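Ton_1535 (Thermococcus onnurineus, PDB 3ZPJ) is of unknown function but folds as an all-helical alpha-solenoid, a scaffold that in other proteins often serves to bind partner molecules. Local coordinates at residues A315-A318 with I319-L323; I339-P342 with K343-E346; V250-W253 with M254-N258; L289-L293 with G294-R298. All coordinates share one frame; numbering follows the deposited sequence.

Overall arrangement
All four contacts are local, made between residues a few positions apart in the C-terminal half of the solenoid. Interaction 3, at the end of helix 240-256, is the most buried, and its chemistry is mainly apolar: leucine under guanidinium, valine on indole. Interaction 4 is the turn between helices 280-293 and 296-303; it touches interaction 3 through the Arg256-Glu292 salt bridge. Interaction 1, mid-way along helix 309-325 and partly buried, packs on interaction 4 through Ile319 and Glu322 and on interaction 2 through Lys317. Interaction 2 is a surface contact that starts helix 342-351, where a weak aspartate cap and an arginine-glutamate pair join an isoleucine contact; its centre lies about 31 Å from that of interaction 3.

Interaction 1. Residues A315-A318 with I319-L323; sequences ALKA and IALEL
Lys317 O takes two backbone N-H groups of the next turn. The bond from Leu321 N is 2.8 Å long and almost in line with the carbonyl, whereas Ala320 N, at the same distance, comes in at a poor angle and adds only a weak second bond. One residue further on, Glu322 N reaches Ala318 O at 3.0 Å with an N-H...O angle of 170°. The side chains lean on this ladder. Ile319 lays its longer branch back over the preceding turn: with CG1 set beside its own backbone N (chi1 -69°), that atom comes to 3.3 Å from Ala315 O and CD1 follows it along the same oxygen. Leu321 CG likewise rests 3.6 Å from Lys317 O, and its nearest approach to the lysine side chain is CG to CG, 4.2 Å, so the two stems lie only loosely together. Lys317 sends its amine to helix 342-351, where Glu347 and Glu351 are long, weak ion partners. Leu316 and Ala320 face helix 332-338, and Ile319 meets Ala303 of helix 296-303. Across this turn the hydrogen bonds are all main-chain, and largely apolar side chains, with the stem of Lys317, meet the neighbouring helices.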
loop_
_atom_site.group_PDB
_atom_site.type_symbol
_atom_site.label_atom_id
_atom_site.label_comp_id
_atom_site.label_asym_id
_atom_site.label_seq_id
_atom_site.Cartn_x
_atom_site.Cartn_y
_atom_site.Cartn_z
ATOM N N ALA A 315 -5.595 -2.547 -28.404
ATOM C CA ALA A 315 -5.726 -3.906 -27.873
ATOM C C ALA A 315 -5.542 -4.961 -28.965
ATOM O O ALA A 315 -4.938 -6.008 -28.743
ATOM C CB ALA A 315 -7.066 -4.080 -27.170
ATOM N N LEU A 316 -6.059 -4.669 -30.151
ATOM C CA LEU A 316 -5.960 -5.601 -31.261
ATOM C C LEU A 316 -4.510 -5.745 -31.710
ATOM O O LEU A 316 -4.077 -6.830 -32.099
ATOM C CB LEU A 316 -6.847 -5.142 -32.417
ATOM C CG LEU A 316 -8.344 -5.423 -32.258
ATOM C CD1 LEU A 316 -9.136 -4.938 -33.482
ATOM C CD2 LEU A 316 -8.575 -6.910 -32.037
ATOM N N LYS A 317 -3.762 -4.646 -31.650
ATOM C CA LYS A 317 -2.354 -4.666 -32.033
ATOM C C LYS A 317 -1.566 -5.558 -31.081
ATOM O O LYS A 317 -0.923 -6.522 -31.510
ATOM C CB LYS A 317 -1.760 -3.251 -32.048
ATOM C CG LYS A 317 -0.264 -3.230 -32.350
ATOM C CD LYS A 317 0.238 -1.841 -32.707
ATOM C CE LYS A 317 1.179 -1.291 -31.650
ATOM N NZ LYS A 317 1.768 0.016 -32.060
ATOM N N ALA A 318 -1.635 -5.229 -29.791
ATOM C CA ALA A 318 -0.944 -5.981 -28.745
ATOM C C ALA A 318 -1.136 -7.485 -28.906
ATOM O O ALA A 318 -0.171 -8.249 -28.920
ATOM C CB ALA A 318 -1.420 -5.539 -27.371
ATOM N N ILE A 319 -2.389 -7.901 -29.037
ATOM C CA ILE A 319 -2.696 -9.311 -29.216
ATOM C C ILE A 319 -1.947 -9.864 -30.420
ATOM O O ILE A 319 -1.386 -10.958 -30.366
ATOM C CB ILE A 319 -4.204 -9.532 -29.407
ATOM C CG1 ILE A 319 -4.955 -9.230 -28.105
ATOM C CG2 ILE A 319 -4.481 -10.951 -29.892
ATOM C CD1 ILE A 319 -6.475 -9.121 -28.285
ATOM N N ALA A 320 -1.919 -9.086 -31.496
ATOM C CA ALA A 320 -1.306 -9.538 -32.735
ATOM C C ALA A 320 0.208 -9.647 -32.604
ATOM O O ALA A 320 0.811 -10.559 -33.163
ATOM C CB ALA A 320 -1.680 -8.625 -33.885
ATOM N N LEU A 321 0.823 -8.727 -31.870
ATOM C CA LEU A 321 2.264 -8.792 -31.653
ATOM C C LEU A 321 2.630 -10.040 -30.861
ATOM O O LEU A 321 3.583 -10.749 -31.200
ATOM C CB LEU A 321 2.772 -7.557 -30.909
ATOM C CG LEU A 321 2.644 -6.201 -31.599
ATOM C CD1 LEU A 321 3.293 -5.134 -30.731
ATOM C CD2 LEU A 321 3.251 -6.221 -32.997
ATOM N N GLU A 322 1.869 -10.298 -29.801
ATOM C CA GLU A 322 2.108 -11.466 -28.971
ATOM C C GLU A 322 1.965 -12.731 -29.801
ATOM O O GLU A 322 2.759 -13.661 -29.672
ATOM C CB GLU A 322 1.136 -11.513 -27.800
ATOM C CG GLU A 322 1.470 -12.611 -26.815
ATOM C CD GLU A 322 2.792 -12.370 -26.113
ATOM O OE1 GLU A 322 3.143 -11.185 -25.912
ATOM O OE2 GLU A 322 3.472 -13.360 -25.757
ATOM N N LEU A 323 0.945 -12.765 -30.649
ATOM C CA LEU A 323 0.790 -13.876 -31.577
ATOM C C LEU A 323 2.099 -14.136 -32.312
ATOM O O LEU A 323 2.596 -15.249 -32.301
ATOM C CB LEU A 323 -0.350 -13.626 -32.564
ATOM C CG LEU A 323 -1.739 -13.996 -32.046
ATOM C CD1 LEU A 323 -2.767 -13.966 -33.162
ATOM C CD2 LEU A 323 -1.715 -15.364 -31.393
#

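Interaction 2. Residues I339-P342 with K343-E346; sequences IPDP and KIRE
Ile339 and Ile344 cross at about a right angle, their CG2 methyls meeting at 3.8 Å. In both, CG1 stands beside the backbone N (chi1 -53° in Ile339, -72° in Ile344), leaving CG2 anti to it, which turns the short branches together while the longer arms go different ways. The same Ile339 also lies against the root of Arg345, with CB of one 3.9 Å from CB of the other. Asp341 crosses Ile344 at about a right angle as well: its CB faces Ile344 CB, and OD2 lies by CG1. The carboxylate runs alongside Lys343, pointing the same way, and OD1 accepts from Lys343 N at 3.1 Å. That bond is bent and weak, and the lysine amine stays well away from the acid. Main-chain bonds take over at once: Arg345 N donates to Asp341 O at 2.8 Å, in the carbonyl plane, and Glu346 N to Pro342 O at 2.9 Å. Arg345 bends at its third torsion (chi3 52°), which brings the guanidinium back beside the proline, NH2 standing 3.6 Å from Pro342 CB at an oblique tilt. Its NE makes a salt bridge of 3.6 Å with Glu346 OE2. Replacing Arg345 by an alanine would probably leave the Glu346 carboxylate without this mate and Pro342 CB without its neighbour. Ser313 OG of helix 309-325 takes the Asp341 N-H. Aspartate at the N-cap with proline as the first helical residue is a classic helix start, here opening helix 342-351 at the end of the solenoid.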
loop_
_atom_site.group_PDB
_atom_site.type_symbol
_atom_site.label_atom_id
_atom_site.label_comp_id
_atom_site.label_asym_id
_atom_site.label_seq_id
_atom_site.Cartn_x
_atom_site.Cartn_y
_atom_site.Cartn_z
ATOM N N ILE A 339 -7.776 -3.848 -37.402
ATOM C CA ILE A 339 -7.465 -2.618 -36.674
ATOM C C ILE A 339 -8.076 -1.418 -37.392
ATOM O O ILE A 339 -7.737 -1.145 -38.544
ATOM C CB ILE A 339 -5.951 -2.408 -36.519
ATOM C CG1 ILE A 339 -5.298 -3.650 -35.897
ATOM C CG2 ILE A 339 -5.667 -1.164 -35.683
ATOM C CD1 ILE A 339 -3.789 -3.575 -35.807
ATOM N N PRO A 340 -9.000 -0.715 -36.715
ATOM C CA PRO A 340 -9.718 0.435 -37.290
ATOM C C PRO A 340 -8.811 1.634 -37.554
ATOM O O PRO A 340 -9.014 2.355 -38.515
ATOM C CB PRO A 340 -10.756 0.784 -36.216
ATOM C CG PRO A 340 -10.885 -0.462 -35.388
ATOM C CD PRO A 340 -9.521 -1.082 -35.389
ATOM N N ASP A 341 -7.823 1.856 -36.702
ATOM C CA ASP A 341 -6.882 2.932 -36.955
ATOM C C ASP A 341 -5.832 2.454 -37.947
ATOM O O ASP A 341 -5.004 1.608 -37.608
ATOM C CB ASP A 341 -6.218 3.374 -35.660
ATOM C CG ASP A 341 -5.552 4.719 -35.784
ATOM O OD1 ASP A 341 -5.180 5.111 -36.916
ATOM O OD2 ASP A 341 -5.408 5.396 -34.744
ATOM N N PRO A 342 -5.865 2.987 -39.182
ATOM C CA PRO A 342 -4.910 2.504 -40.184
ATOM C C PRO A 342 -3.475 2.869 -39.798
ATOM O O PRO A 342 -2.571 2.083 -40.058
ATOM C CB PRO A 342 -5.353 3.210 -41.473
ATOM C CG PRO A 342 -6.073 4.416 -41.027
ATOM C CD PRO A 342 -6.703 4.085 -39.698
ATOM N N LYS A 343 -3.282 4.025 -39.167
ATOM C CA LYS A 343 -1.970 4.411 -38.660
ATOM C C LYS A 343 -1.382 3.321 -37.758
ATOM O O LYS A 343 -0.294 2.800 -38.022
ATOM C CB LYS A 343 -2.056 5.728 -37.893
ATOM C CG LYS A 343 -0.770 6.082 -37.170
ATOM C CD LYS A 343 -0.868 7.432 -36.497
ATOM C CE LYS A 343 0.470 7.848 -35.915
ATOM N NZ LYS A 343 0.393 9.205 -35.313
ATOM N N ILE A 344 -2.115 2.985 -36.700
ATOM C CA ILE A 344 -1.763 1.880 -35.818
ATOM C C ILE A 344 -1.612 0.563 -36.582
ATOM O O ILE A 344 -0.681 -0.197 -36.326
ATOM C CB ILE A 344 -2.797 1.725 -34.700
ATOM C CG1 ILE A 344 -2.650 2.877 -33.709
ATOM C CG2 ILE A 344 -2.635 0.394 -33.982
ATOM C CD1 ILE A 344 -3.522 2.744 -32.490
ATOM N N ARG A 345 -2.505 0.307 -37.535
ATOM C CA ARG A 345 -2.457 -0.932 -38.302
ATOM C C ARG A 345 -1.130 -1.067 -39.048
ATOM O O ARG A 345 -0.660 -2.179 -39.315
ATOM C CB ARG A 345 -3.614 -0.991 -39.295
ATOM C CG ARG A 345 -3.715 -2.297 -40.054
ATOM C CD ARG A 345 -4.699 -2.187 -41.211
ATOM N NE ARG A 345 -4.367 -1.037 -42.041
ATOM C CZ ARG A 345 -5.083 -0.618 -43.075
ATOM N NH1 ARG A 345 -6.190 -1.257 -43.428
ATOM N NH2 ARG A 345 -4.684 0.445 -43.757
ATOM N N GLU A 346 -0.531 0.075 -39.380
ATOM C CA GLU A 346 0.753 0.106 -40.075
ATOM C C GLU A 346 1.907 -0.139 -39.106
ATOM O O GLU A 346 2.849 -0.866 -39.418
ATOM C CB GLU A 346 0.942 1.442 -40.797
ATOM C CG GLU A 346 -0.036 1.661 -41.935
ATOM C CD GLU A 346 -0.024 0.522 -42.930
ATOM O OE1 GLU A 346 1.029 0.304 -43.559
ATOM O OE2 GLU A 346 -1.061 -0.159 -43.077
#

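Interaction 3. Residues V250-W253 with M254-N258; sequences VALW and MKRVN
The guanidinium of Arg256 turns one face onto the branch point of Leu252, a charged plane against an apolar group: Leu252 CG sits 3.8 Å from that plane, over the centre, and CD1 comes to 3.8 Å from Arg256 NE. The arginine runs extended from CG to NE after turning back beside its own N (chi1 -66°), which carries the head over the leucine, and NH2 goes on to a salt bridge with Glu292. An alanine at Leu252 would probably leave that face of the guanidinium without its apolar support and make the arm freer to swing from Glu292. Trp253 meets Val257 at about a right angle; CG1 of the valine lies above one face of the indole near its rim, 3.6 Å from CZ2. Further back, Val250 CG1 touches Met254 SD at 3.8 Å. The backbone closes with a Schellman motif, Asn258 taking the positive phi, and Val257 N still donating to Trp253 O at 3.1 Å. Lys255 NZ bonds both Tyr262 OH and Leu293 O. Around this helix end, Trp253 packs on helix 194-209, Leu252 on helix 280-293, Met254 on helix 262-271 and Val250 on helix 227-237.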
loop_
_atom_site.group_PDB
_atom_site.type_symbol
_atom_site.label_atom_id
_atom_site.label_comp_id
_atom_site.label_asym_id
_atom_site.label_seq_id
_atom_site.Cartn_x
_atom_site.Cartn_y
_atom_site.Cartn_z
ATOM N N VAL A 250 -4.623 -11.118 -9.756
ATOM C CA VAL A 250 -3.919 -12.065 -8.913
ATOM C C VAL A 250 -3.286 -13.168 -9.748
ATOM O O VAL A 250 -2.131 -13.533 -9.531
ATOM C CB VAL A 250 -4.826 -12.648 -7.824
ATOM C CG1 VAL A 250 -4.252 -13.951 -7.291
ATOM C CG2 VAL A 250 -4.959 -11.648 -6.704
ATOM N N ALA A 251 -4.027 -13.676 -10.725
ATOM C CA ALA A 251 -3.485 -14.702 -11.610
ATOM C C ALA A 251 -2.227 -14.158 -12.288
ATOM O O ALA A 251 -1.236 -14.862 -12.441
ATOM C CB ALA A 251 -4.512 -15.118 -12.641
ATOM N N LEU A 252 -2.271 -12.889 -12.669
ATOM C CA LEU A 252 -1.152 -12.268 -13.357
ATOM C C LEU A 252 0.075 -12.186 -12.440
ATOM O O LEU A 252 1.211 -12.389 -12.865
ATOM C CB LEU A 252 -1.551 -10.874 -13.853
ATOM C CG LEU A 252 -0.549 -10.161 -14.756
ATOM C CD1 LEU A 252 -0.153 -11.068 -15.923
ATOM C CD2 LEU A 252 -1.150 -8.864 -15.253
ATOM N N TRP A 253 -0.152 -11.892 -11.174
ATOM C CA TRP A 253 0.973 -11.808 -10.256
ATOM C C TRP A 253 1.548 -13.209 -10.009
ATOM O O TRP A 253 2.763 -13.400 -9.963
ATOM C CB TRP A 253 0.592 -11.121 -8.938
ATOM C CG TRP A 253 1.738 -11.164 -8.000
ATOM C CD1 TRP A 253 1.891 -11.985 -6.922
ATOM C CD2 TRP A 253 2.934 -10.394 -8.094
ATOM N NE1 TRP A 253 3.108 -11.762 -6.323
ATOM C CE2 TRP A 253 3.767 -10.784 -7.025
ATOM C CE3 TRP A 253 3.377 -9.391 -8.967
ATOM C CZ2 TRP A 253 5.020 -10.220 -6.814
ATOM C CZ3 TRP A 253 4.619 -8.845 -8.769
ATOM C CH2 TRP A 253 5.428 -9.254 -7.693
ATOM N N MET A 254 0.667 -14.194 -9.885
ATOM C CA MET A 254 1.106 -15.562 -9.689
ATOM C C MET A 254 1.955 -15.987 -10.885
ATOM O O MET A 254 2.944 -16.719 -10.741
ATOM C CB MET A 254 -0.103 -16.489 -9.493
ATOM C CG MET A 254 -0.973 -16.092 -8.309
ATOM S SD MET A 254 -2.373 -17.161 -8.041
ATOM C CE MET A 254 -1.488 -18.661 -7.797
ATOM N N LYS A 255 1.569 -15.516 -12.066
ATOM C CA LYS A 255 2.239 -15.912 -13.296
ATOM C C LYS A 255 3.647 -15.357 -13.289
ATOM O O LYS A 255 4.570 -15.990 -13.773
ATOM C CB LYS A 255 1.482 -15.386 -14.508
ATOM C CG LYS A 255 2.035 -15.811 -15.870
ATOM C CD LYS A 255 1.331 -15.007 -16.954
ATOM C CE LYS A 255 2.138 -14.946 -18.251
ATOM N NZ LYS A 255 2.069 -16.239 -19.001
ATOM N N ARG A 256 3.804 -14.174 -12.710
ATOM C CA ARG A 256 5.074 -13.477 -12.732
ATOM C C ARG A 256 6.068 -13.959 -11.662
ATOM O O ARG A 256 7.279 -13.792 -11.811
ATOM C CB ARG A 256 4.816 -11.978 -12.656
ATOM C CG ARG A 256 4.098 -11.519 -13.915
ATOM C CD ARG A 256 3.715 -10.054 -13.914
ATOM N NE ARG A 256 3.270 -9.641 -15.246
ATOM C CZ ARG A 256 2.729 -8.459 -15.521
ATOM N NH1 ARG A 256 2.554 -7.569 -14.553
ATOM N NH2 ARG A 256 2.360 -8.164 -16.761
ATOM N N VAL A 257 5.555 -14.560 -10.593
ATOM C CA VAL A 257 6.415 -15.244 -9.641
ATOM C C VAL A 257 6.496 -16.744 -9.975
ATOM O O VAL A 257 6.793 -17.585 -9.137
ATOM C CB VAL A 257 5.977 -14.990 -8.183
ATOM C CG1 VAL A 257 5.920 -13.501 -7.921
ATOM C CG2 VAL A 257 4.609 -15.617 -7.898
ATOM N N ASN A 258 6.228 -17.060 -11.229
ATOM C CA ASN A 258 6.419 -18.410 -11.725
ATOM C C ASN A 258 5.642 -19.464 -10.954
ATOM O O ASN A 258 6.136 -20.562 -10.725
ATOM C CB ASN A 258 7.912 -18.731 -11.774
ATOM C CG ASN A 258 8.671 -17.720 -12.594
ATOM O OD1 ASN A 258 8.285 -17.412 -13.725
ATOM N ND2 ASN A 258 9.722 -17.153 -12.017
#

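Interaction 4. Residues L289-L293 with G294-R298; sequences LLTEL and GNLRR
Leu290 spans the turn with its side chain. CB lies 3.9 Å from Asn295 O; CG stands beside the backbone N (chi1 -69°), and from it the branches part, CD2 coming to 4.2 Å from Asn295 CB and CD1 reaching 3.7 Å from Arg298 CB, in the first turn of the next helix. Its carbonyl oxygen stays behind and takes two weak bonds, from Gly294 N and from Asn295 N. Gly294 N has a better partner in Thr291 O at 2.8 Å, although it approaches from above the carbonyl plane. The Asn295 N to Leu290 O and Gly294 N to Thr291 O bonds, with the positive phi of Gly294, make a Schellman motif at the end of helix 280-293. With phi of 96°, Gly294 has no room for a CB, which would run into Leu293 O, so glycine suits this place. Asn295 then opens the following helix: OD1 accepts from Arg298 N at 3.0 Å, nearly straight at the hydrogen but from above the amide plane. Leu296 closes the other side of the turn, CD2 lying 4.0 Å from Thr291 CA. Arg298 also makes a cation-pi contact with Phe270, and Arg326 donates to Gly294 O. The turn is wedged between helix 262-271, which Leu290 and Leu293 touch, helix 240-256 against Leu293, and helix 309-325, which receives Thr291 and Leu296.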
loop_
_atom_site.group_PDB
_atom_site.type_symbol
_atom_site.label_atom_id
_atom_site.label_comp_id
_atom_site.label_asym_id
_atom_site.label_seq_id
_atom_site.Cartn_x
_atom_site.Cartn_y
_atom_site.Cartn_z
ATOM N N LEU A 289 -5.555 -7.418 -19.406
ATOM C CA LEU A 289 -5.164 -8.433 -18.423
ATOM C C LEU A 289 -4.987 -9.789 -19.079
ATOM O O LEU A 289 -3.976 -10.449 -18.871
ATOM C CB LEU A 289 -6.167 -8.521 -17.269
ATOM C CG LEU A 289 -6.038 -7.378 -16.256
ATOM C CD1 LEU A 289 -7.230 -7.317 -15.320
ATOM C CD2 LEU A 289 -4.770 -7.553 -15.469
ATOM N N LEU A 290 -5.962 -10.187 -19.893
ATOM C CA LEU A 290 -5.905 -11.477 -20.556
ATOM C C LEU A 290 -4.740 -11.578 -21.548
ATOM O O LEU A 290 -4.154 -12.653 -21.733
ATOM C CB LEU A 290 -7.233 -11.768 -21.244
ATOM C CG LEU A 290 -8.367 -12.015 -20.253
ATOM C CD1 LEU A 290 -9.704 -11.988 -20.957
ATOM C CD2 LEU A 290 -8.153 -13.343 -19.538
ATOM N N THR A 291 -4.398 -10.462 -22.183
ATOM C CA THR A 291 -3.245 -10.459 -23.065
ATOM C C THR A 291 -1.948 -10.693 -22.284
ATOM O O THR A 291 -1.194 -11.608 -22.606
ATOM C CB THR A 291 -3.158 -9.177 -23.888
ATOM O OG1 THR A 291 -4.279 -9.121 -24.773
ATOM C CG2 THR A 291 -1.881 -9.168 -24.718
ATOM N N GLU A 292 -1.703 -9.894 -21.248
ATOM C CA GLU A 292 -0.493 -10.064 -20.437
ATOM C C GLU A 292 -0.445 -11.445 -19.791
ATOM O O GLU A 292 0.623 -11.984 -19.517
ATOM C CB GLU A 292 -0.373 -8.956 -19.373
ATOM C CG GLU A 292 -0.393 -7.559 -19.980
ATOM C CD GLU A 292 -0.267 -6.429 -18.958
ATOM O OE1 GLU A 292 0.088 -6.692 -17.784
ATOM O OE2 GLU A 292 -0.528 -5.262 -19.337
ATOM N N LEU A 293 -1.611 -12.026 -19.560
ATOM C CA LEU A 293 -1.668 -13.371 -19.009
ATOM C C LEU A 293 -1.263 -14.422 -20.041
ATOM O O LEU A 293 -0.778 -15.492 -19.681
ATOM C CB LEU A 293 -3.072 -13.670 -18.486
ATOM C CG LEU A 293 -3.404 -13.109 -17.108
ATOM C CD1 LEU A 293 -4.921 -13.020 -16.907
ATOM C CD2 LEU A 293 -2.752 -13.963 -16.034
ATOM N N GLY A 294 -1.469 -14.119 -21.321
ATOM C CA GLY A 294 -1.198 -15.080 -22.374
ATOM C C GLY A 294 -2.419 -15.857 -22.819
ATOM O O GLY A 294 -2.312 -16.786 -23.615
ATOM N N ASN A 295 -3.589 -15.497 -22.304
ATOM C CA ASN A 295 -4.822 -16.104 -22.786
ATOM C C ASN A 295 -5.325 -15.288 -23.976
ATOM O O ASN A 295 -6.238 -14.475 -23.855
ATOM C CB ASN A 295 -5.875 -16.193 -21.671
ATOM C CG ASN A 295 -7.062 -17.088 -22.039
ATOM O OD1 ASN A 295 -7.489 -17.155 -23.200
ATOM N ND2 ASN A 295 -7.606 -17.775 -21.037
ATOM N N LEU A 296 -4.717 -15.507 -25.132
ATOM C CA LEU A 296 -5.043 -14.713 -26.303
ATOM C C LEU A 296 -6.421 -15.038 -26.885
ATOM O O LEU A 296 -7.023 -14.195 -27.549
ATOM C CB LEU A 296 -3.921 -14.807 -27.347
ATOM C CG LEU A 296 -2.584 -14.387 -26.721
ATOM C CD1 LEU A 296 -1.417 -14.419 -27.696
ATOM C CD2 LEU A 296 -2.704 -13.011 -26.090
ATOM N N ARG A 297 -6.931 -16.240 -26.619
ATOM C CA ARG A 297 -8.278 -16.591 -27.076
ATOM C C ARG A 297 -9.313 -15.678 -26.430
ATOM O O ARG A 297 -10.075 -14.998 -27.124
ATOM C CB ARG A 297 -8.631 -18.060 -26.785
ATOM C CG ARG A 297 -10.124 -18.366 -26.992
ATOM C CD ARG A 297 -10.520 -19.822 -26.701
ATOM N NE ARG A 297 -10.593 -20.153 -25.273
ATOM C CZ ARG A 297 -11.668 -19.980 -24.500
ATOM N NH1 ARG A 297 -12.778 -19.457 -25.001
ATOM N NH2 ARG A 297 -11.635 -20.323 -23.217
ATOM N N ARG A 298 -9.338 -15.669 -25.098
ATOM C CA ARG A 298 -10.288 -14.845 -24.357
ATOM C C ARG A 298 -10.005 -13.367 -24.596
ATOM O O ARG A 298 -10.931 -12.572 -24.734
ATOM C CB ARG A 298 -10.221 -15.140 -22.860
ATOM C CG ARG A 298 -10.740 -16.503 -22.425
ATOM C CD ARG A 298 -10.621 -16.609 -20.914
ATOM N NE ARG A 298 -10.971 -17.919 -20.381
ATOM C CZ ARG A 298 -12.213 -18.294 -20.102
ATOM N NH1 ARG A 298 -13.222 -17.460 -20.330
ATOM N NH2 ARG A 298 -12.449 -19.502 -19.606
#